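Local atomic coordinates of LP15968p (Drosophila melanogaster, PDB entry 3MN8), a protein that removes C-terminal arginine and lysine residues from peptides and proteins as a zinc metallocarboxypeptidase, helping to process growth factors, peptide hormones and neuropeptides. Residues Leu128-Leu131 against Val132-Asp136; Asp257-Pro260 against Ile261-Lys264; Gln290-Asn293 against Tyr294-Asn298. All coordinates share one frame; numbering follows the deposited sequence.

Interaction 1: Leu128-Leu131 against Val132-Asp136. With NAG (2-acetamido-2-deoxy-beta-D-glucopyranose), chain E.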
loop_
_atom_site.group_PDB
_atom_site.type_symbol
_atom_site.label_atom_id
_atom_site.label_comp_id
_atom_site.label_asym_id
_atom_site.label_seq_id
_atom_site.Cartn_x
_atom_site.Cartn_y
_atom_site.Cartn_z
ATOM N N LEU A 128 -17.011 -2.696 -8.217
ATOM C CA LEU A 128 -16.648 -2.749 -6.800
ATOM C C LEU A 128 -16.913 -4.126 -6.193
ATOM O O LEU A 128 -16.049 -4.705 -5.522
ATOM C CB LEU A 128 -17.435 -1.690 -6.019
ATOM C CG LEU A 128 -17.264 -0.227 -6.441
ATOM C CD1 LEU A 128 -18.182 0.700 -5.621
ATOM C CD2 LEU A 128 -15.813 0.199 -6.317
ATOM N N GLY A 129 -18.117 -4.645 -6.417
ATOM C CA GLY A 129 -18.458 -5.976 -5.954
ATOM C C GLY A 129 -17.375 -6.944 -6.371
ATOM O O GLY A 129 -17.013 -7.852 -5.618
ATOM N N GLN A 130 -16.839 -6.729 -7.571
ATOM C CA GLN A 130 -15.863 -7.647 -8.140
ATOM C C GLN A 130 -14.496 -7.365 -7.558
ATOM O O GLN A 130 -13.712 -8.282 -7.304
ATOM C CB GLN A 130 -15.836 -7.531 -9.662
ATOM C CG GLN A 130 -15.417 -8.824 -10.365
ATOM C CD GLN A 130 -13.918 -9.034 -10.349
ATOM O OE1 GLN A 130 -13.164 -8.093 -10.117
ATOM N NE2 GLN A 130 -13.474 -10.264 -10.601
ATOM N N LEU A 131 -14.214 -6.088 -7.346
ATOM C CA LEU A 131 -12.984 -5.690 -6.678
ATOM C C LEU A 131 -12.890 -6.357 -5.303
ATOM O O LEU A 131 -11.883 -6.967 -4.952
ATOM C CB LEU A 131 -12.950 -4.170 -6.509
ATOM C CG LEU A 131 -11.713 -3.637 -5.790
ATOM C CD1 LEU A 131 -10.486 -3.889 -6.650
ATOM C CD2 LEU A 131 -11.877 -2.157 -5.462
ATOM N N VAL A 132 -13.965 -6.245 -4.537
ATOM C CA VAL A 132 -14.002 -6.752 -3.169
ATOM C C VAL A 132 -13.925 -8.274 -3.101
ATOM O O VAL A 132 -13.245 -8.830 -2.228
ATOM C CB VAL A 132 -15.277 -6.283 -2.433
ATOM C CG1 VAL A 132 -15.382 -6.964 -1.082
ATOM C CG2 VAL A 132 -15.259 -4.776 -2.261
ATOM N N ASN A 133 -14.640 -8.934 -4.012
ATOM C CA ASN A 133 -14.640 -10.385 -4.094
ATOM C C ASN A 133 -13.238 -10.956 -4.325
ATOM O O ASN A 133 -12.898 -12.030 -3.819
ATOM C CB ASN A 133 -15.571 -10.839 -5.220
ATOM C CG ASN A 133 -17.016 -10.924 -4.785
ATOM O OD1 ASN A 133 -17.378 -10.485 -3.692
ATOM N ND2 ASN A 133 -17.854 -11.497 -5.642
ATOM N N SER A 134 -12.425 -10.221 -5.075
ATOM C CA SER A 134 -11.178 -10.760 -5.607
ATOM C C SER A 134 -9.952 -10.253 -4.878
ATOM O O SER A 134 -8.839 -10.710 -5.145
ATOM C CB SER A 134 -11.054 -10.410 -7.091
ATOM O OG SER A 134 -11.231 -9.017 -7.294
ATOM N N THR A 135 -10.153 -9.302 -3.971
ATOM C CA THR A 135 -9.039 -8.691 -3.251
ATOM C C THR A 135 -9.309 -8.609 -1.765
ATOM O O THR A 135 -10.436 -8.347 -1.340
ATOM C CB THR A 135 -8.748 -7.261 -3.745
ATOM O OG1 THR A 135 -9.050 -7.145 -5.146
ATOM C CG2 THR A 135 -7.287 -6.916 -3.502
ATOM N N ASP A 136 -8.264 -8.831 -0.980
ATOM C CA ASP A 136 -8.346 -8.717 0.472
ATOM C C ASP A 136 -7.761 -7.377 0.891
ATOM O O ASP A 136 -6.540 -7.175 0.851
ATOM C CB ASP A 136 -7.560 -9.838 1.123
ATOM C CG ASP A 136 -8.331 -10.520 2.214
ATOM O OD1 ASP A 136 -9.409 -11.085 1.934
ATOM O OD2 ASP A 136 -7.844 -10.502 3.358
HETATM C C1 NAG E . -19.193 -11.232 -5.198
HETATM C C2 NAG E . -19.739 -11.642 -6.565
HETATM C C3 NAG E . -21.232 -11.949 -6.545
HETATM C C4 NAG E . -21.598 -12.785 -5.320
HETATM C C5 NAG E . -20.984 -12.184 -4.065
HETATM C C6 NAG E . -21.270 -13.055 -2.857
HETATM C C7 NAG E . -19.911 -9.409 -7.693
HETATM C C8 NAG E . -20.465 -8.712 -6.477
HETATM N N2 NAG E . -19.416 -10.648 -7.582
HETATM O O3 NAG E . -21.571 -12.636 -7.734
HETATM O O4 NAG E . -23.001 -12.859 -5.168
HETATM O O5 NAG E . -19.588 -12.137 -4.205
HETATM O O6 NAG E . -20.436 -14.190 -2.950
HETATM O O7 NAG E . -19.909 -8.821 -8.775
#

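Interaction 2: Asp257-Pro260 against Ile261-Lys264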
loop_
_atom_site.group_PDB
_atom_site.type_symbol
_atom_site.label_atom_id
_atom_site.label_comp_id
_atom_site.label_asym_id
_atom_site.label_seq_id
_atom_site.Cartn_x
_atom_site.Cartn_y
_atom_site.Cartn_z
ATOM N N ASP A 257 -2.046 9.018 -13.687
ATOM C CA ASP A 257 -2.791 9.096 -14.945
ATOM C C ASP A 257 -4.278 9.324 -14.659
ATOM O O ASP A 257 -4.951 10.062 -15.377
ATOM C CB ASP A 257 -2.591 7.828 -15.800
ATOM C CG ASP A 257 -1.220 7.773 -16.483
ATOM O OD1 ASP A 257 -0.386 8.653 -16.208
ATOM O OD2 ASP A 257 -0.971 6.848 -17.299
ATOM N N ASN A 258 -4.777 8.691 -13.601
ATOM C CA ASN A 258 -6.183 8.802 -13.219
ATOM C C ASN A 258 -6.506 9.981 -12.299
ATOM O O ASN A 258 -7.629 10.103 -11.812
ATOM C CB ASN A 258 -6.658 7.499 -12.581
ATOM C CG ASN A 258 -6.961 6.432 -13.614
ATOM O OD1 ASN A 258 -8.017 6.454 -14.256
ATOM N ND2 ASN A 258 -6.031 5.497 -13.793
ATOM N N HIS A 259 -5.522 10.845 -12.064
ATOM C CA HIS A 259 -5.687 11.975 -11.159
ATOM C C HIS A 259 -5.545 13.251 -11.967
ATOM O O HIS A 259 -4.450 13.600 -12.394
ATOM C CB HIS A 259 -4.640 11.922 -10.036
ATOM C CG HIS A 259 -4.894 12.893 -8.918
ATOM N ND1 HIS A 259 -4.947 14.258 -9.113
ATOM C CD2 HIS A 259 -5.096 12.697 -7.593
ATOM C CE1 HIS A 259 -5.174 14.858 -7.958
ATOM N NE2 HIS A 259 -5.273 13.934 -7.018
ATOM N N PRO A 260 -6.659 13.955 -12.181
ATOM C CA PRO A 260 -6.748 15.099 -13.102
ATOM C C PRO A 260 -5.692 16.179 -12.869
ATOM O O PRO A 260 -5.410 16.945 -13.783
ATOM C CB PRO A 260 -8.132 15.680 -12.802
ATOM C CG PRO A 260 -8.910 14.542 -12.247
ATOM C CD PRO A 260 -7.926 13.707 -11.474
ATOM N N ILE A 261 -5.137 16.251 -11.665
ATOM C CA ILE A 261 -4.208 17.328 -11.307
ATOM C C ILE A 261 -2.763 16.843 -11.188
ATOM O O ILE A 261 -1.823 17.507 -11.653
ATOM C CB ILE A 261 -4.635 18.020 -9.986
ATOM C CG1 ILE A 261 -5.904 18.854 -10.208
ATOM C CG2 ILE A 261 -3.495 18.882 -9.420
ATOM C CD1 ILE A 261 -6.498 19.400 -8.931
ATOM N N MET A 262 -2.608 15.683 -10.555
ATOM C CA MET A 262 -1.324 14.989 -10.454
ATOM C C MET A 262 -0.752 14.660 -11.836
ATOM O O MET A 262 0.438 14.817 -12.069
ATOM C CB MET A 262 -1.493 13.707 -9.626
ATOM C CG MET A 262 -0.198 12.980 -9.292
ATOM S SD MET A 262 -0.546 11.597 -8.181
ATOM C CE MET A 262 -1.234 12.481 -6.789
ATOM N N ARG A 263 -1.615 14.211 -12.743
ATOM C CA ARG A 263 -1.254 13.916 -14.127
ATOM C C ARG A 263 -0.463 15.037 -14.803
ATOM O O ARG A 263 0.232 14.795 -15.784
ATOM C CB ARG A 263 -2.531 13.634 -14.924
ATOM C CG ARG A 263 -2.330 13.194 -16.354
ATOM C CD ARG A 263 -3.660 12.748 -16.950
ATOM N NE ARG A 263 -4.674 13.806 -16.914
ATOM C CZ ARG A 263 -5.928 13.643 -16.491
ATOM N NH1 ARG A 263 -6.343 12.463 -16.054
ATOM N NH2 ARG A 263 -6.776 14.664 -16.504
ATOM N N LYS A 264 -0.569 16.257 -14.282
ATOM C CA LYS A 264 0.022 17.438 -14.932
ATOM C C LYS A 264 1.527 17.599 -14.699
ATOM O O LYS A 264 2.300 17.793 -15.644
ATOM C CB LYS A 264 -0.720 18.706 -14.506
ATOM C CG LYS A 264 -2.205 18.658 -14.829
ATOM C CD LYS A 264 -2.882 19.984 -14.556
ATOM C CE LYS A 264 -4.291 19.989 -15.121
ATOM N NZ LYS A 264 -4.291 19.745 -16.594
#

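Interaction 3: Gln290-Asn293 against Tyr294-Asn298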
loop_
_atom_site.group_PDB
_atom_site.type_symbol
_atom_site.label_atom_id
_atom_site.label_comp_id
_atom_site.label_asym_id
_atom_site.label_seq_id
_atom_site.Cartn_x
_atom_site.Cartn_y
_atom_site.Cartn_z
ATOM N N GLN A 290 8.160 2.754 2.813
ATOM C CA GLN A 290 8.048 2.335 1.415
ATOM C C GLN A 290 9.101 1.300 1.096
ATOM O O GLN A 290 8.803 0.157 0.782
ATOM C CB GLN A 290 8.228 3.529 0.472
ATOM C CG GLN A 290 8.085 3.182 -0.997
ATOM C CD GLN A 290 8.585 4.290 -1.922
ATOM O OE1 GLN A 290 7.813 5.149 -2.355
ATOM N NE2 GLN A 290 9.885 4.271 -2.231
ATOM N N ASP A 291 10.357 1.709 1.174
ATOM C CA ASP A 291 11.431 0.808 0.793
ATOM C C ASP A 291 11.485 -0.391 1.729
ATOM O O ASP A 291 12.007 -1.447 1.358
ATOM C CB ASP A 291 12.782 1.542 0.726
ATOM C CG ASP A 291 12.888 2.472 -0.488
ATOM O OD1 ASP A 291 11.881 2.633 -1.216
ATOM O OD2 ASP A 291 13.980 3.036 -0.719
ATOM N N PHE A 292 10.939 -0.231 2.935
ATOM C CA PHE A 292 10.961 -1.331 3.888
ATOM C C PHE A 292 10.055 -2.472 3.418
ATOM O O PHE A 292 10.435 -3.646 3.473
ATOM C CB PHE A 292 10.586 -0.884 5.294
ATOM C CG PHE A 292 10.335 -2.022 6.225
ATOM C CD1 PHE A 292 11.371 -2.552 6.971
ATOM C CD2 PHE A 292 9.067 -2.586 6.340
ATOM C CE1 PHE A 292 11.158 -3.627 7.830
ATOM C CE2 PHE A 292 8.843 -3.648 7.199
ATOM C CZ PHE A 292 9.889 -4.174 7.942
ATOM N N ASN A 293 8.873 -2.121 2.931
ATOM C CA ASN A 293 8.002 -3.101 2.295
ATOM C C ASN A 293 8.715 -3.947 1.230
ATOM O O ASN A 293 8.668 -5.182 1.253
ATOM C CB ASN A 293 6.781 -2.405 1.687
ATOM C CG ASN A 293 5.683 -2.137 2.718
ATOM O OD1 ASN A 293 4.723 -2.911 2.845
ATOM N ND2 ASN A 293 5.821 -1.035 3.456
ATOM N N TYR A 294 9.391 -3.272 0.310
ATOM C CA TYR A 294 9.964 -3.948 -0.847
ATOM C C TYR A 294 11.123 -4.849 -0.452
ATOM O O TYR A 294 11.220 -5.994 -0.900
ATOM C CB TYR A 294 10.410 -2.919 -1.894
ATOM C CG TYR A 294 10.917 -3.519 -3.189
ATOM C CD1 TYR A 294 10.076 -4.290 -4.003
ATOM C CD2 TYR A 294 12.234 -3.305 -3.610
ATOM C CE1 TYR A 294 10.541 -4.837 -5.197
ATOM C CE2 TYR A 294 12.708 -3.843 -4.799
ATOM C CZ TYR A 294 11.860 -4.610 -5.591
ATOM O OH TYR A 294 12.334 -5.142 -6.778
ATOM N N ALA A 295 11.988 -4.319 0.406
ATOM C CA ALA A 295 13.249 -4.966 0.758
ATOM C C ALA A 295 13.114 -6.067 1.805
ATOM O O ALA A 295 13.990 -6.917 1.907
ATOM C CB ALA A 295 14.258 -3.925 1.221
ATOM N N PHE A 296 12.035 -6.057 2.584
ATOM C CA PHE A 296 11.903 -7.021 3.673
ATOM C C PHE A 296 10.623 -7.825 3.549
ATOM O O PHE A 296 10.217 -8.520 4.490
ATOM C CB PHE A 296 11.939 -6.309 5.026
ATOM C CG PHE A 296 13.241 -5.581 5.305
ATOM C CD1 PHE A 296 13.456 -4.290 4.832
ATOM C CD2 PHE A 296 14.248 -6.189 6.049
ATOM C CE1 PHE A 296 14.650 -3.624 5.097
ATOM C CE2 PHE A 296 15.450 -5.522 6.312
ATOM C CZ PHE A 296 15.647 -4.244 5.836
ATOM N N SER A 297 9.980 -7.714 2.390
ATOM C CA SER A 297 8.789 -8.506 2.114
ATOM C C SER A 297 8.567 -8.535 0.619
ATOM O O SER A 297 9.391 -8.037 -0.147
ATOM C CB SER A 297 7.554 -7.929 2.818
ATOM O OG SER A 297 6.951 -6.873 2.073
ATOM N N ASN A 298 7.448 -9.122 0.216
ATOM C CA ASN A 298 7.065 -9.196 -1.176
ATOM C C ASN A 298 6.424 -7.882 -1.603
ATOM O O ASN A 298 6.323 -7.589 -2.790
ATOM C CB ASN A 298 6.040 -10.310 -1.365
ATOM C CG ASN A 298 6.628 -11.693 -1.211
ATOM O OD1 ASN A 298 7.793 -11.930 -1.506
ATOM N ND2 ASN A 298 5.805 -12.628 -0.765
#

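Interaction 1: Leu128-Leu131 against Val132-Asp136
Leu128 and Gly129 give their carbonyls to the last regular turn of a helix: Val132 N bonds to Leu128 O at 2.8 Å, and Asn133 N to Gly129 O at 3.1 Å. Beyond them the backbone pattern weakens, with Ser134 N making only weak bonds to Gln130 O and Leu131 O.

Side-chain hydroxyls take over at this point. Ser134 OG donates to Gln130 O at 2.6 Å; set between the backbone N and the carbonyl carbon (chi1 52°), the hydroxyl folds back along its own helix. Thr135 OG1 reaches Leu131 O in the same way at 2.8 Å, and a second hydrogen bond joins it to His336 NE2. Serine and threonine suit the end of a helix because a short hydroxyl can meet a carbonyl that the backbone N-H groups serve only weakly. Leu131 CD1 passes 3.9 Å from Thr135 OG1.

The covalent contact is the glycan. Asn133 ND2 carries C1 of NAG in an N-linked bond, within the sequon Asn133-Ser134-Thr135. The acetamido arm of the sugar reaches back to Gly129, one turn earlier, its methyl C8 lying 3.4 Å from Gly129 CA; a CB here would probably crowd that methyl, and glycine leaves room for it. Arg82 also hydrogen-bonds to the sugar.

Helix 126-134 rests its apolar side on helix 106-121, where Leu128 meets Tyr117 and Leu118 and Leu131 meets Leu118. Past Thr135 the chain enters strand 136-140 of the large mixed sheet, Asp136 pairing with the backbone of Pro92 and Val94.

Interaction 2: Asp257-Pro260 against Ile261-Lys264
The His259 ring has the methyl of Met262 over one face and the backbone of Ile261 at its edge. Met262 CE stands 4.2 Å from the ring centroid and 23° off the normal, a CH-pi contact displaced toward the rim, while SD approaches obliquely. At the edge, Ile261 N donates to ND1 at 3.2 Å, almost in the ring plane, which is consistent with an unprotonated ND1. The second flat group, the guanidinium of Arg263, has Pro260 CA and His259 O over one face. Its edge meets Asp257 O, to which NH1 donates at 2.9 Å, close to the guanidinium plane.

These contacts fold the loop onto itself. With chi1 at -169°, His259 swings its ring to the side of its own carbonyl carbon, where the following backbone passes; the carbonyl O of the same residue receives Arg263 N at 2.9 Å. Histidine suits the place because one flat group offers both a nitrogen acceptor and a face. Putting an alanine here removes the ring and is likely to leave Ile261 N without its acceptor and the Met262 methyl without the face it packs on. Arginine is long enough, bent at chi3 (58°), to come back to Asp257 O rather than to the Asp257 carboxylate, which lies farther off. Lys264 extends alongside Pro260 O, with CE at 3.5 Å.

His259 also touches Asn324 and Ser327 of helix 317-333. The main-chain bond from Arg263 to His259 closes an alpha-turn, inside which the ring also accepts from Ile261 N. In this M14 catalytic domain the turn follows helix 245-257 and brings the Met262 side chain to about 6 Å from that of Glu305, the predicted proton donor/acceptor.

Interaction 3: Gln290-Asn293 against Tyr294-Asn298
Phe296 lies against Phe292, one helical turn earlier, and its side chain can be traced outward. CB sits over one face of the Phe292 ring, 4.2 Å from the centroid, in a CH-pi contact offset toward the rim. CG is 3.8 Å from Phe292 CE1. CD1 does most of the touching: it meets Phe292 CD1 at 3.5 Å, and Phe292 O lies near the plane of the Phe296 ring at this edge. CE1 reaches Phe292 CD1 at 3.9 Å, where the contact runs out. The planes are only 19° apart, yet the rings are slid so far that they barely overlap. A chi1 of -62° on Phe296, CG opposite its carbonyl carbon, lays the ring beside the preceding turn.

This is an i, i+4 aromatic pair on the last turns of helix 289-296, joined by the backbone bond from Phe296 N to Phe292 O. The helix packs against the large sheet of the alpha/beta catalytic domain: Gln290 and Asn293 touch Glu301 of strand 300-305, and Phe292 packs against Val202 and Ile205 of helix 196-205. Phenylalanine therefore suits both positions, one buried between helices and the other, more exposed, resting on it.

At the polar end, Gln290 NE2 donates to Asp291 OD1 at 2.8 Å, nearly in its amide plane. Gln290 OE1 is paired with Thr303 OG1, and Asp291 OD2 accepts from Asp228 N, bonds that hold both groups in orientation, the Gln290 side chain lying about 6 Å from bound GEM. Near the helix end, Ser297 OG donates to Asn293 O at 2.5 Å and is also bonded to Cys299 N. Tyr294 points elsewhere, its OH bonded to Asp244 and its ring in a cation-pi contact with Lys364 of the transthyretin-like domain.

In the fold
All three contacts belong to the catalytic domain but do not touch one another, their centres lying 24 to 26 Å apart. Interactions 1 and 3 sit on opposite sides of the chain's centre and resemble each other: each finishes a helix with a serine hydroxyl on a carbonyl and leads toward a strand of the same eight-stranded sheet. Interaction 1 is largely buried although it bears a glycan; interaction 3 mixes a buried polar end near the ligand with an exposed phenylalanine. Interaction 2, a loop with several exposed residues, relies instead on a histidine and an arginine bonding to backbone; its His259 and Met262 are buried, the methionine side chain near that of Glu305.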